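Local atomic coordinates of Di-haem cytochrome c peroxidase family protein (PDB entry 6NX0), a protein that binds two c-type hemes and probably acts as a diheme peroxidase that passes electrons between its heme centres, one of which carries a water on its iron. Residues R118-S121 with C122-H126; L206-P209 with D210-N213; S401-P404 with A405-Y408; V417-A420 with Y421-N424; D449-A452 with F453-L457. All blocks are in the same frame, centred on the assembly; numbering follows the deposited sequence.

In the fold
From the N terminus, all five contacts are local and follow one another in series; none nests in or crosses another. Contact 1 turns the loop after helix 99-109 into a CXXCH heme site, and contact 2 closes the turn that leaves helix 203-207; the two touch through Met-120 and Met-212 and meet the same heme c. The other three belong to the second cytochrome c region. Contact 3 starts the short helix 404-407, contact 4 turns the loop beyond it, its nearest atoms about 7 Å from those of contact 3, and contact 5 follows helix 444-455 toward its C-terminal part, beside the second heme. Contacts 2 and 5 lie on opposite sides of the chain's centre.

Contact 1 (R118-S121 with C122-H126); sequences RGMS and CASCH. With HEC (heme c), chain B.
Ser-121 and Ser-124 close a tight backbone turn in which Ser-124 N donates to Ser-121 O at 2.9 Å. The bond is returned by a side chain: Ser-124 OG, turned beside its own backbone N (chi1 -59°), accepts from Ser-121 N at 3.0 Å. Ser-121 OG in turn takes a weak bond from Ala-123 N. This gives only the return half of a capping box, and residues 122-124 have helical backbone angles but lack the regular bonds. The turn carries the CXXCH motif of c-type cytochromes: Cys-122 SG and Cys-125 SG are each bonded covalently to the heme, at CAB and CAC, and His-126 NE2 binds the iron at 2.2 Å, with a water on the other side of the metal. Phe-132 O accepts from His-126 ND1, which fixes the rotation of the imidazole and would tend to make it a stronger ligand. Met-120 stretches away from its backbone N (chi1 161°), which puts CG against Ser-124 CB at 3.9 Å; the chain runs on extended to SD, 3.8 Å from the heme methyl CMC, and the bend at chi3 brings CE back to 4.2 Å from Cys-125 SG.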
# COMPACT_ATOMS: atom_id res chain seq x y z
N ARG A 118 5.93 4.33 25.48
CA ARG A 118 6.33 5.47 24.67
C ARG A 118 7.57 5.14 23.85
O ARG A 118 8.38 4.27 24.21
CB ARG A 118 6.61 6.68 25.56
N GLY A 119 7.72 5.85 22.73
CA GLY A 119 8.91 5.74 21.91
C GLY A 119 8.67 5.44 20.45
O GLY A 119 9.59 5.55 19.64
N MET A 120 7.45 5.09 20.10
CA MET A 120 7.09 4.75 18.73
C MET A 120 6.15 5.82 18.19
O MET A 120 5.13 6.13 18.81
CB MET A 120 6.45 3.36 18.68
CG MET A 120 5.64 3.08 17.44
SD MET A 120 5.23 1.33 17.24
CE MET A 120 6.76 0.75 16.57
N SER A 121 6.52 6.42 17.06
CA SER A 121 5.68 7.35 16.32
C SER A 121 5.26 6.68 15.02
O SER A 121 5.74 5.59 14.67
CB SER A 121 6.43 8.63 16.02
OG SER A 121 7.49 8.36 15.11
N CYS A 122 4.41 7.36 14.25
CA CYS A 122 4.12 6.89 12.90
C CYS A 122 5.39 6.64 12.11
O CYS A 122 5.48 5.68 11.33
CB CYS A 122 3.27 7.91 12.14
SG CYS A 122 1.75 8.46 12.95
N ALA A 123 6.38 7.52 12.27
CA ALA A 123 7.62 7.41 11.53
C ALA A 123 8.40 6.14 11.85
O ALA A 123 9.28 5.76 11.06
CB ALA A 123 8.48 8.64 11.80
N SER A 124 8.12 5.49 12.99
CA SER A 124 8.76 4.23 13.36
C SER A 124 8.46 3.10 12.40
O SER A 124 9.19 2.10 12.38
CB SER A 124 8.32 3.80 14.77
OG SER A 124 8.65 4.79 15.72
N CYS A 125 7.41 3.22 11.59
CA CYS A 125 7.09 2.26 10.54
C CYS A 125 6.98 2.88 9.16
O CYS A 125 6.67 2.17 8.20
CB CYS A 125 5.79 1.54 10.87
SG CYS A 125 5.93 0.62 12.41
N HIS A 126 7.21 4.18 9.05
CA HIS A 126 7.06 4.95 7.81
C HIS A 126 8.20 5.98 7.87
O HIS A 126 7.98 7.13 8.22
CB HIS A 126 5.69 5.62 7.73
CG HIS A 126 4.54 4.66 7.72
ND1 HIS A 126 4.24 3.88 6.63
CD2 HIS A 126 3.61 4.37 8.66
CE1 HIS A 126 3.16 3.16 6.89
NE2 HIS A 126 2.77 3.43 8.12
FE HEC B . 0.92 2.87 9.11
CHA HEC B . -0.69 1.34 6.46
CHB HEC B . -0.51 5.83 8.25
CHC HEC B . 1.68 4.17 12.21
CHD HEC B . 2.24 -0.15 10.10
NA HEC B . -0.28 3.48 7.59
C1A HEC B . -0.86 2.69 6.62
C2A HEC B . -1.63 3.53 5.75
C3A HEC B . -1.49 4.79 6.18
C4A HEC B . -0.72 4.77 7.40
CMA HEC B . -2.19 6.03 5.65
CAA HEC B . -2.46 3.04 4.54
CBA HEC B . -1.66 3.17 3.26
CGA HEC B . -2.34 2.56 2.07
O1A HEC B . -1.80 2.79 0.94
O2A HEC B . -3.31 1.76 2.24
NB HEC B . 0.63 4.64 10.07
C1B HEC B . -0.02 5.74 9.53
C2B HEC B . -0.02 6.78 10.52
C3B HEC B . 0.49 6.30 11.65
C4B HEC B . 0.94 4.96 11.38
CMB HEC B . -0.61 8.17 10.28
CAB HEC B . 0.72 7.02 13.00
CBB HEC B . -0.64 7.36 13.65
NC HEC B . 1.81 2.16 10.80
C1C HEC B . 2.07 2.89 11.95
C2C HEC B . 2.98 2.10 12.75
C3C HEC B . 3.18 0.91 12.18
C4C HEC B . 2.41 0.91 10.95
CMC HEC B . 3.69 2.63 14.01
CAC HEC B . 4.31 -0.09 12.48
CBC HEC B . 4.12 -0.77 13.84
ND HEC B . 0.84 0.98 8.38
C1D HEC B . 1.49 -0.13 8.95
C2D HEC B . 1.12 -1.30 8.21
C3D HEC B . 0.18 -0.86 7.15
C4D HEC B . 0.05 0.56 7.30
CMD HEC B . 1.51 -2.73 8.54
CAD HEC B . -0.54 -1.75 6.11
CBD HEC B . -1.61 -2.50 6.87
CGD HEC B . -2.66 -3.12 5.96
O1D HEC B . -2.54 -2.99 4.72
O2D HEC B . -3.55 -3.81 6.53
O HOH W 1 -0.92 2.14 10.04

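Contact 2 (L206-P209 with D210-N213); sequences LFDP and DEMN. With HEC (heme c), chain B.
Asp-208 reaches forward over the turn it opens, and its side chain can be followed outward. CB rests against Glu-211 CB at 3.9 Å. CG stands anti to the backbone N (chi1 -173°), which carries the carboxylate forward over the residues of the turn. There OD1 accepts from Asp-210 N at 2.9 Å, the N-H meeting it from above the carboxylate plane. OD2 reaches the other way, lying 3.6 Å from Glu-211 CG, and makes a salt bridge with Arg-157. Two waters donate to OD2 and also to Glu-211, one at OE2 and the other, weakly, at OE1; with Arg-157 they probably ease the repulsion between OD2 and Glu-211 OE1, 4.0 Å apart. Ser-156 OG also bonds Glu-211 OE2, which lies 3.5 Å from the heme meso carbon CHD. Beneath, Asp-208 O accepts from Glu-211 N and, weakly, from Asn-213 N. Asn-213 OD1 comes over Pro-209 CA, while its ND2 is bonded to Glu-116 O. Toward the heme, Leu-206 CD2 and Met-212 SD lie side by side at 4.0 Å. The backbone from Asp-208 to Glu-211 is a type I beta turn, with the aspartate at its first position forming an Asx turn to Asp-210 N; it brings Glu-211, and Met-212 just after it, into the pocket of the heme whose iron carries a water.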
# COMPACT_ATOMS: atom_id res chain seq x y z
N LEU A 206 -3.05 3.32 15.91
CA LEU A 206 -3.09 3.89 17.26
C LEU A 206 -3.54 2.87 18.30
O LEU A 206 -3.02 2.86 19.41
CB LEU A 206 -3.98 5.12 17.30
CG LEU A 206 -3.41 6.40 16.70
CD1 LEU A 206 -4.52 7.44 16.59
CD2 LEU A 206 -2.22 6.95 17.49
N PHE A 207 -4.54 2.04 17.98
CA PHE A 207 -5.16 1.19 19.00
C PHE A 207 -4.86 -0.29 18.83
O PHE A 207 -5.28 -1.09 19.68
CB PHE A 207 -6.67 1.46 19.04
CG PHE A 207 -6.97 2.90 19.25
CD1 PHE A 207 -6.54 3.52 20.41
CD2 PHE A 207 -7.60 3.65 18.29
CE1 PHE A 207 -6.80 4.87 20.64
CE2 PHE A 207 -7.86 5.00 18.50
CZ PHE A 207 -7.44 5.61 19.68
N ASP A 208 -4.06 -0.66 17.83
CA ASP A 208 -3.68 -2.06 17.62
C ASP A 208 -2.65 -2.46 18.66
O ASP A 208 -1.59 -1.84 18.74
CB ASP A 208 -3.14 -2.18 16.20
CG ASP A 208 -2.86 -3.60 15.74
OD1 ASP A 208 -2.67 -4.51 16.56
OD2 ASP A 208 -2.80 -3.76 14.50
N PRO A 209 -2.90 -3.50 19.45
CA PRO A 209 -1.88 -3.90 20.44
C PRO A 209 -0.58 -4.37 19.80
O PRO A 209 0.44 -4.39 20.50
CB PRO A 209 -2.54 -5.03 21.24
CG PRO A 209 -3.78 -5.36 20.52
CD PRO A 209 -4.16 -4.23 19.63
N ASP A 210 -0.59 -4.77 18.53
CA ASP A 210 0.61 -5.21 17.83
C ASP A 210 1.34 -4.06 17.16
O ASP A 210 2.44 -4.26 16.64
CB ASP A 210 0.25 -6.28 16.79
CG ASP A 210 -0.19 -7.61 17.42
OD1 ASP A 210 0.29 -7.93 18.52
OD2 ASP A 210 -1.04 -8.29 16.81
N GLU A 211 0.77 -2.85 17.20
CA GLU A 211 1.41 -1.67 16.64
C GLU A 211 1.64 -0.63 17.75
O GLU A 211 2.47 -0.87 18.61
CB GLU A 211 0.59 -1.13 15.46
CG GLU A 211 0.50 -2.23 14.36
CD GLU A 211 0.00 -1.75 13.00
OE1 GLU A 211 -0.72 -0.75 12.95
OE2 GLU A 211 0.32 -2.37 11.97
N MET A 212 0.92 0.50 17.77
CA MET A 212 1.23 1.52 18.77
C MET A 212 0.63 1.22 20.14
O MET A 212 1.11 1.78 21.12
CB MET A 212 0.78 2.89 18.28
CG MET A 212 1.35 3.22 16.90
SD MET A 212 0.87 4.78 16.17
CE MET A 212 1.96 5.92 17.04
N ASN A 213 -0.41 0.38 20.22
CA ASN A 213 -0.86 -0.21 21.49
C ASN A 213 -1.39 0.81 22.51
O ASN A 213 -1.28 0.61 23.73
CB ASN A 213 0.27 -1.02 22.11
CG ASN A 213 -0.16 -1.81 23.30
OD1 ASN A 213 -1.23 -2.40 23.33
ND2 ASN A 213 0.71 -1.84 24.31
FE HEC B . 0.92 2.87 9.11
CHA HEC B . -0.69 1.34 6.46
CHB HEC B . -0.51 5.83 8.25
CHC HEC B . 1.68 4.17 12.21
CHD HEC B . 2.24 -0.15 10.10
NA HEC B . -0.28 3.48 7.59
C1A HEC B . -0.86 2.69 6.62
C2A HEC B . -1.63 3.53 5.75
C3A HEC B . -1.49 4.79 6.18
C4A HEC B . -0.72 4.77 7.40
CMA HEC B . -2.19 6.03 5.65
CAA HEC B . -2.46 3.04 4.54
CBA HEC B . -1.66 3.17 3.26
CGA HEC B . -2.34 2.56 2.07
O1A HEC B . -1.80 2.79 0.94
O2A HEC B . -3.31 1.76 2.24
NB HEC B . 0.63 4.64 10.07
C1B HEC B . -0.02 5.74 9.53
C2B HEC B . -0.02 6.78 10.52
C3B HEC B . 0.49 6.30 11.65
C4B HEC B . 0.94 4.96 11.38
CMB HEC B . -0.61 8.17 10.28
CAB HEC B . 0.72 7.02 13.00
CBB HEC B . -0.64 7.36 13.65
NC HEC B . 1.81 2.16 10.80
C1C HEC B . 2.07 2.89 11.95
C2C HEC B . 2.98 2.10 12.75
C3C HEC B . 3.18 0.91 12.18
C4C HEC B . 2.41 0.91 10.95
CMC HEC B . 3.69 2.63 14.01
CAC HEC B . 4.31 -0.09 12.48
CBC HEC B . 4.12 -0.77 13.84
ND HEC B . 0.84 0.98 8.38
C1D HEC B . 1.49 -0.13 8.95
C2D HEC B . 1.12 -1.30 8.21
C3D HEC B . 0.18 -0.86 7.15
C4D HEC B . 0.05 0.56 7.30
CMD HEC B . 1.51 -2.73 8.54
CAD HEC B . -0.54 -1.75 6.11
CBD HEC B . -1.61 -2.50 6.87
CGD HEC B . -2.66 -3.12 5.96
O1D HEC B . -2.54 -2.99 4.72
O2D HEC B . -3.55 -3.81 6.53
O HOH W 2 -1.23 -4.81 11.79
O HOH W 3 -3.72 -2.07 12.53
O HOH W 1 -0.92 2.14 10.04

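Contact 3 (S401-P404 with A405-Y408); sequences STDP and ARWY
Pro-404 O is gripped twice by the residues ahead of it, accepting from Tyr-408 N at 2.9 Å and also from Trp-407 N. Its ring also contributes: Pro-404 CB lies at the edge of the Tyr-408 ring, in its plane, 3.9 Å from CD2. Asp-403 reaches forward to Arg-406. Its O accepts from Arg-406 N at 3.1 Å, and its carboxylate, carried forward with CG anti to the backbone N (chi1 -169°), puts OD2 at 3.4 Å from Arg-406 CB. The two side chains cross at about a right angle, with the carboxylate and guanidinium planes 65° apart, and the charged ends are linked through water: one water donates to Asp-403 OD2 and accepts from Arg-406 NH1. A second water donates to Asp-403 OD1 and accepts from Ala-405 N, so the carboxylate reaches the first turn of the helix through solvent. Arg-406 runs out extended, its guanidinium lying with one face on Trp-407 CZ2, 3.4 Å above the plane. Trp-407 NE1 bonds Thr-399 OG1, and Tyr-408 OH bonds Ala-328 O. The turn is the weakly bonded helix 404-407, which packs back on helix 390-399: Arg-406 touches Thr-399, Trp-407 touches Ala-395 and Tyr-408 touches Phe-396.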
# COMPACT_ATOMS: atom_id res chain seq x y z
N SER A 401 3.08 -20.04 -11.99
CA SER A 401 2.18 -21.01 -12.61
C SER A 401 2.92 -22.18 -13.23
O SER A 401 2.40 -23.31 -13.22
CB SER A 401 1.33 -20.31 -13.68
OG SER A 401 2.11 -19.81 -14.76
N THR A 402 4.13 -21.95 -13.76
CA THR A 402 4.88 -23.02 -14.41
C THR A 402 5.69 -23.85 -13.42
O THR A 402 6.00 -25.01 -13.72
CB THR A 402 5.83 -22.44 -15.47
OG1 THR A 402 6.76 -21.55 -14.85
CG2 THR A 402 5.06 -21.69 -16.54
N ASP A 403 6.03 -23.30 -12.25
CA ASP A 403 6.89 -23.97 -11.28
C ASP A 403 6.40 -23.64 -9.88
O ASP A 403 7.12 -23.04 -9.07
CB ASP A 403 8.34 -23.54 -11.47
CG ASP A 403 9.33 -24.39 -10.66
OD1 ASP A 403 8.90 -25.38 -10.02
OD2 ASP A 403 10.53 -24.05 -10.68
N PRO A 404 5.17 -24.05 -9.54
CA PRO A 404 4.64 -23.72 -8.20
C PRO A 404 5.52 -24.23 -7.07
O PRO A 404 5.59 -23.56 -6.03
CB PRO A 404 3.25 -24.38 -8.19
CG PRO A 404 3.27 -25.36 -9.35
CD PRO A 404 4.18 -24.78 -10.35
N ALA A 405 6.17 -25.38 -7.22
CA ALA A 405 6.94 -25.92 -6.10
C ALA A 405 8.08 -25.00 -5.68
O ALA A 405 8.45 -24.98 -4.50
CB ALA A 405 7.51 -27.31 -6.45
N ARG A 406 8.64 -24.23 -6.62
CA ARG A 406 9.72 -23.30 -6.31
C ARG A 406 9.25 -22.21 -5.36
O ARG A 406 10.02 -21.75 -4.51
CB ARG A 406 10.25 -22.67 -7.61
CG ARG A 406 11.21 -21.47 -7.47
CD ARG A 406 11.58 -20.91 -8.85
NE ARG A 406 12.32 -19.63 -8.81
CZ ARG A 406 12.72 -18.95 -9.89
NH1 ARG A 406 12.46 -19.41 -11.12
NH2 ARG A 406 13.38 -17.80 -9.75
N TRP A 407 7.99 -21.80 -5.48
CA TRP A 407 7.48 -20.65 -4.75
C TRP A 407 6.71 -21.05 -3.51
O TRP A 407 6.76 -20.32 -2.51
CB TRP A 407 6.58 -19.81 -5.67
CG TRP A 407 7.38 -19.29 -6.82
CD1 TRP A 407 7.40 -19.78 -8.09
CD2 TRP A 407 8.33 -18.23 -6.79
NE1 TRP A 407 8.30 -19.09 -8.85
CE2 TRP A 407 8.89 -18.12 -8.08
CE3 TRP A 407 8.77 -17.35 -5.79
CZ2 TRP A 407 9.84 -17.17 -8.40
CZ3 TRP A 407 9.71 -16.40 -6.12
CH2 TRP A 407 10.24 -16.31 -7.42
N TYR A 408 6.01 -22.18 -3.54
CA TYR A 408 5.10 -22.55 -2.47
C TYR A 408 5.68 -23.65 -1.59
O TYR A 408 4.97 -24.56 -1.16
CB TYR A 408 3.74 -22.94 -3.05
CG TYR A 408 3.09 -21.80 -3.81
CD1 TYR A 408 2.83 -20.57 -3.19
CD2 TYR A 408 2.74 -21.94 -5.14
CE1 TYR A 408 2.25 -19.51 -3.88
CE2 TYR A 408 2.15 -20.90 -5.84
CZ TYR A 408 1.89 -19.68 -5.20
OH TYR A 408 1.32 -18.67 -5.89
O HOH W 4 6.61 -27.03 -9.56
O HOH W 5 11.34 -22.15 -12.45

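Contact 4 (V417-A420 with Y421-N424); sequences VPRA and YRGN. With NO3 (nitrate ion), chain D.
Tyr-421 sits in a hollow shaped by the residues just before it. Ala-420 CB lies over one face of its ring, 4.1 Å from the centroid and 7° off the normal, a CH-pi contact. Pro-418 comes obliquely from another direction, its CG at 3.6 Å from Tyr-421 CD2. At the base of the ring, Val-417 CG1, held anti to the backbone N (chi1 179°), presses against Tyr-421 CB and the carbonyl behind it. Arg-422 runs back along the loop. Its chain bends at chi2, CG passing 3.2 Å from Pro-418 O, until NE donates to Val-417 O at 3.2 Å, the oxygen lying slightly out of the guanidinium plane. Arg-419 CG lies over one face of that guanidinium, toward its rim, while the two guanidinium planes stand 79° apart. A nitrate, probably from the crystallisation liquor, takes a bond from Gly-423 N at 2.9 Å. The backbone beneath forms consecutive turns, each closed by a bond from residue i+3 back to i: Tyr-421 N to Pro-418 O, at 2.9 Å, weakly Arg-422 N to Arg-419 O, and Asn-424 N to Tyr-421 O. They make up part of the surface loop between helices 404-407 and 444-455, helical in backbone angles from Arg-422 on but without regular helical bonding.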
# COMPACT_ATOMS: atom_id res chain seq x y z
N VAL A 417 -3.54 -19.62 0.57
CA VAL A 417 -4.96 -19.47 0.29
C VAL A 417 -5.66 -20.73 0.78
O VAL A 417 -5.24 -21.83 0.43
CB VAL A 417 -5.22 -19.23 -1.21
CG1 VAL A 417 -6.70 -19.10 -1.47
CG2 VAL A 417 -4.46 -17.99 -1.74
N PRO A 418 -6.71 -20.61 1.58
CA PRO A 418 -7.45 -21.80 2.00
C PRO A 418 -7.94 -22.58 0.77
O PRO A 418 -8.23 -22.00 -0.26
CB PRO A 418 -8.63 -21.24 2.79
CG PRO A 418 -8.28 -19.82 3.10
CD PRO A 418 -7.32 -19.36 2.07
N ARG A 419 -8.08 -23.90 0.93
CA ARG A 419 -8.63 -24.71 -0.16
C ARG A 419 -9.95 -24.13 -0.66
O ARG A 419 -10.22 -24.15 -1.87
CB ARG A 419 -8.85 -26.15 0.29
CG ARG A 419 -7.61 -27.01 0.19
CD ARG A 419 -7.85 -28.44 0.66
NE ARG A 419 -7.90 -28.51 2.11
CZ ARG A 419 -8.98 -28.79 2.83
NH1 ARG A 419 -8.89 -28.81 4.16
NH2 ARG A 419 -10.15 -29.04 2.25
N ALA A 420 -10.74 -23.57 0.25
CA ALA A 420 -12.05 -23.04 -0.09
C ALA A 420 -12.00 -21.88 -1.08
O ALA A 420 -12.99 -21.61 -1.74
CB ALA A 420 -12.79 -22.55 1.15
N TYR A 421 -10.86 -21.18 -1.18
CA TYR A 421 -10.78 -19.98 -2.01
C TYR A 421 -9.73 -20.08 -3.10
O TYR A 421 -9.45 -19.07 -3.77
CB TYR A 421 -10.51 -18.74 -1.13
CG TYR A 421 -11.52 -18.59 -0.03
CD1 TYR A 421 -12.89 -18.62 -0.30
CD2 TYR A 421 -11.11 -18.41 1.29
CE1 TYR A 421 -13.82 -18.50 0.73
CE2 TYR A 421 -12.03 -18.29 2.31
CZ TYR A 421 -13.38 -18.32 2.02
OH TYR A 421 -14.32 -18.19 3.03
N ARG A 422 -9.14 -21.26 -3.31
CA ARG A 422 -8.13 -21.37 -4.36
C ARG A 422 -8.66 -20.99 -5.74
O ARG A 422 -7.92 -20.44 -6.56
CB ARG A 422 -7.55 -22.77 -4.33
CG ARG A 422 -6.83 -22.97 -3.00
CD ARG A 422 -5.53 -23.71 -3.09
NE ARG A 422 -5.04 -24.12 -1.77
CZ ARG A 422 -4.86 -25.39 -1.39
NH1 ARG A 422 -5.14 -26.40 -2.22
NH2 ARG A 422 -4.41 -25.66 -0.18
N GLY A 423 -9.94 -21.23 -6.02
CA GLY A 423 -10.54 -20.83 -7.29
C GLY A 423 -10.70 -19.33 -7.48
O GLY A 423 -10.98 -18.89 -8.59
N ASN A 424 -10.54 -18.55 -6.42
CA ASN A 424 -10.61 -17.11 -6.53
C ASN A 424 -9.34 -16.53 -7.13
O ASN A 424 -9.34 -15.38 -7.58
CB ASN A 424 -10.79 -16.45 -5.16
CG ASN A 424 -12.20 -16.59 -4.57
OD1 ASN A 424 -13.12 -17.15 -5.18
ND2 ASN A 424 -12.36 -16.08 -3.35
N NO3 D . -12.87 -22.05 -4.62
O1 NO3 D . -14.02 -22.59 -4.58
O2 NO3 D . -11.85 -22.74 -4.45
O3 NO3 D . -12.78 -20.82 -4.79

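Contact 5 (D449-A452 with F453-L457); sequences DLVA and FLRTL
Arg-455 lays its aliphatic part across Val-451, one helical turn back: its CD meets Val-451 CG1 at 3.9 Å, and its CG passes 3.3 Å from Val-451 O. The chain bends at chi3 (59°), which turns the guanidinium off the helix toward Pro-467 O, where NH1 is bonded. Val-451 O also accepts from Arg-455 N at 3.0 Å. Leu-454 similarly sets CG 3.4 Å from Leu-450 O, the same oxygen that its N-H bonds. Phe-453 behaves otherwise. Its CB touches Leu-450 O at 3.5 Å, but with CG anti to the backbone N the ring leads away to meet the ring of Phe-293, the planes at about 60°. Near the end of the helix the bonding changes. Thr-456 OG1 donates to Phe-453 O at 2.8 Å, in the carbonyl plane, and Thr-456 N bonds the same oxygen, while Thr-456 CG2 rests on Ala-452 O. Helix 444-455 packs on helices 390-399 and 284-293: Leu-450 and Leu-454 meet the first at Val-394, the side chain of Leu-450 about 4 Å from the second heme, whereas Phe-453 and Asp-449 face the second, where Asp-449 bonds Gln-285 and makes a salt bridge with Arg-288. Thr-456 and Leu-457 also touch helix 271-276, at Tyr-272.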
# COMPACT_ATOMS: atom_id res chain seq x y z
N ASP A 449 15.50 -6.92 -16.80
CA ASP A 449 15.14 -5.64 -17.40
C ASP A 449 13.96 -4.99 -16.70
O ASP A 449 13.94 -3.76 -16.52
CB ASP A 449 14.85 -5.85 -18.89
CG ASP A 449 16.09 -6.22 -19.70
OD1 ASP A 449 17.22 -6.13 -19.17
OD2 ASP A 449 15.92 -6.62 -20.88
N LEU A 450 12.96 -5.79 -16.28
CA LEU A 450 11.85 -5.26 -15.49
C LEU A 450 12.34 -4.66 -14.18
O LEU A 450 11.90 -3.56 -13.80
CB LEU A 450 10.84 -6.37 -15.23
CG LEU A 450 9.90 -6.70 -16.40
CD1 LEU A 450 9.20 -8.04 -16.17
CD2 LEU A 450 8.89 -5.61 -16.60
N VAL A 451 13.25 -5.34 -13.49
CA VAL A 451 13.85 -4.76 -12.28
C VAL A 451 14.53 -3.43 -12.59
O VAL A 451 14.35 -2.44 -11.87
CB VAL A 451 14.82 -5.76 -11.63
CG1 VAL A 451 15.62 -5.09 -10.50
CG2 VAL A 451 14.08 -6.98 -11.15
N ALA A 452 15.30 -3.38 -13.68
CA ALA A 452 15.94 -2.12 -14.05
C ALA A 452 14.91 -1.01 -14.24
O ALA A 452 15.10 0.13 -13.80
CB ALA A 452 16.77 -2.30 -15.32
N PHE A 453 13.78 -1.32 -14.88
CA PHE A 453 12.76 -0.30 -15.03
C PHE A 453 12.18 0.11 -13.68
O PHE A 453 12.00 1.30 -13.43
CB PHE A 453 11.66 -0.80 -15.97
CG PHE A 453 10.49 0.09 -15.98
CD1 PHE A 453 10.59 1.38 -16.45
CD2 PHE A 453 9.27 -0.34 -15.46
CE1 PHE A 453 9.50 2.23 -16.42
CE2 PHE A 453 8.18 0.50 -15.43
CZ PHE A 453 8.29 1.79 -15.89
N LEU A 454 11.87 -0.84 -12.80
CA LEU A 454 11.28 -0.46 -11.51
C LEU A 454 12.21 0.43 -10.71
O LEU A 454 11.75 1.27 -9.93
CB LEU A 454 10.91 -1.71 -10.71
CG LEU A 454 9.78 -2.54 -11.34
CD1 LEU A 454 9.53 -3.79 -10.50
CD2 LEU A 454 8.51 -1.69 -11.50
N ARG A 455 13.51 0.28 -10.89
CA ARG A 455 14.45 1.12 -10.16
C ARG A 455 14.40 2.58 -10.63
O ARG A 455 14.83 3.47 -9.89
CB ARG A 455 15.86 0.52 -10.30
CG ARG A 455 16.03 -0.81 -9.60
CD ARG A 455 17.30 -1.57 -10.10
NE ARG A 455 18.52 -0.77 -9.89
CZ ARG A 455 19.21 -0.73 -8.75
NH1 ARG A 455 18.82 -1.44 -7.71
NH2 ARG A 455 20.30 0.04 -8.67
N THR A 456 13.86 2.87 -11.82
CA THR A 456 13.69 4.25 -12.25
C THR A 456 12.57 4.98 -11.52
O THR A 456 12.43 6.20 -11.67
CB THR A 456 13.42 4.36 -13.77
OG1 THR A 456 12.06 3.99 -14.08
CG2 THR A 456 14.43 3.54 -14.58
N LEU A 457 11.77 4.27 -10.73
CA LEU A 457 10.63 4.88 -10.04
C LEU A 457 10.98 5.37 -8.64
O LEU A 457 10.09 5.75 -7.88
CB LEU A 457 9.48 3.87 -9.96
CG LEU A 457 9.13 3.11 -11.23
CD1 LEU A 457 7.92 2.22 -11.02
CD2 LEU A 457 8.88 4.08 -12.37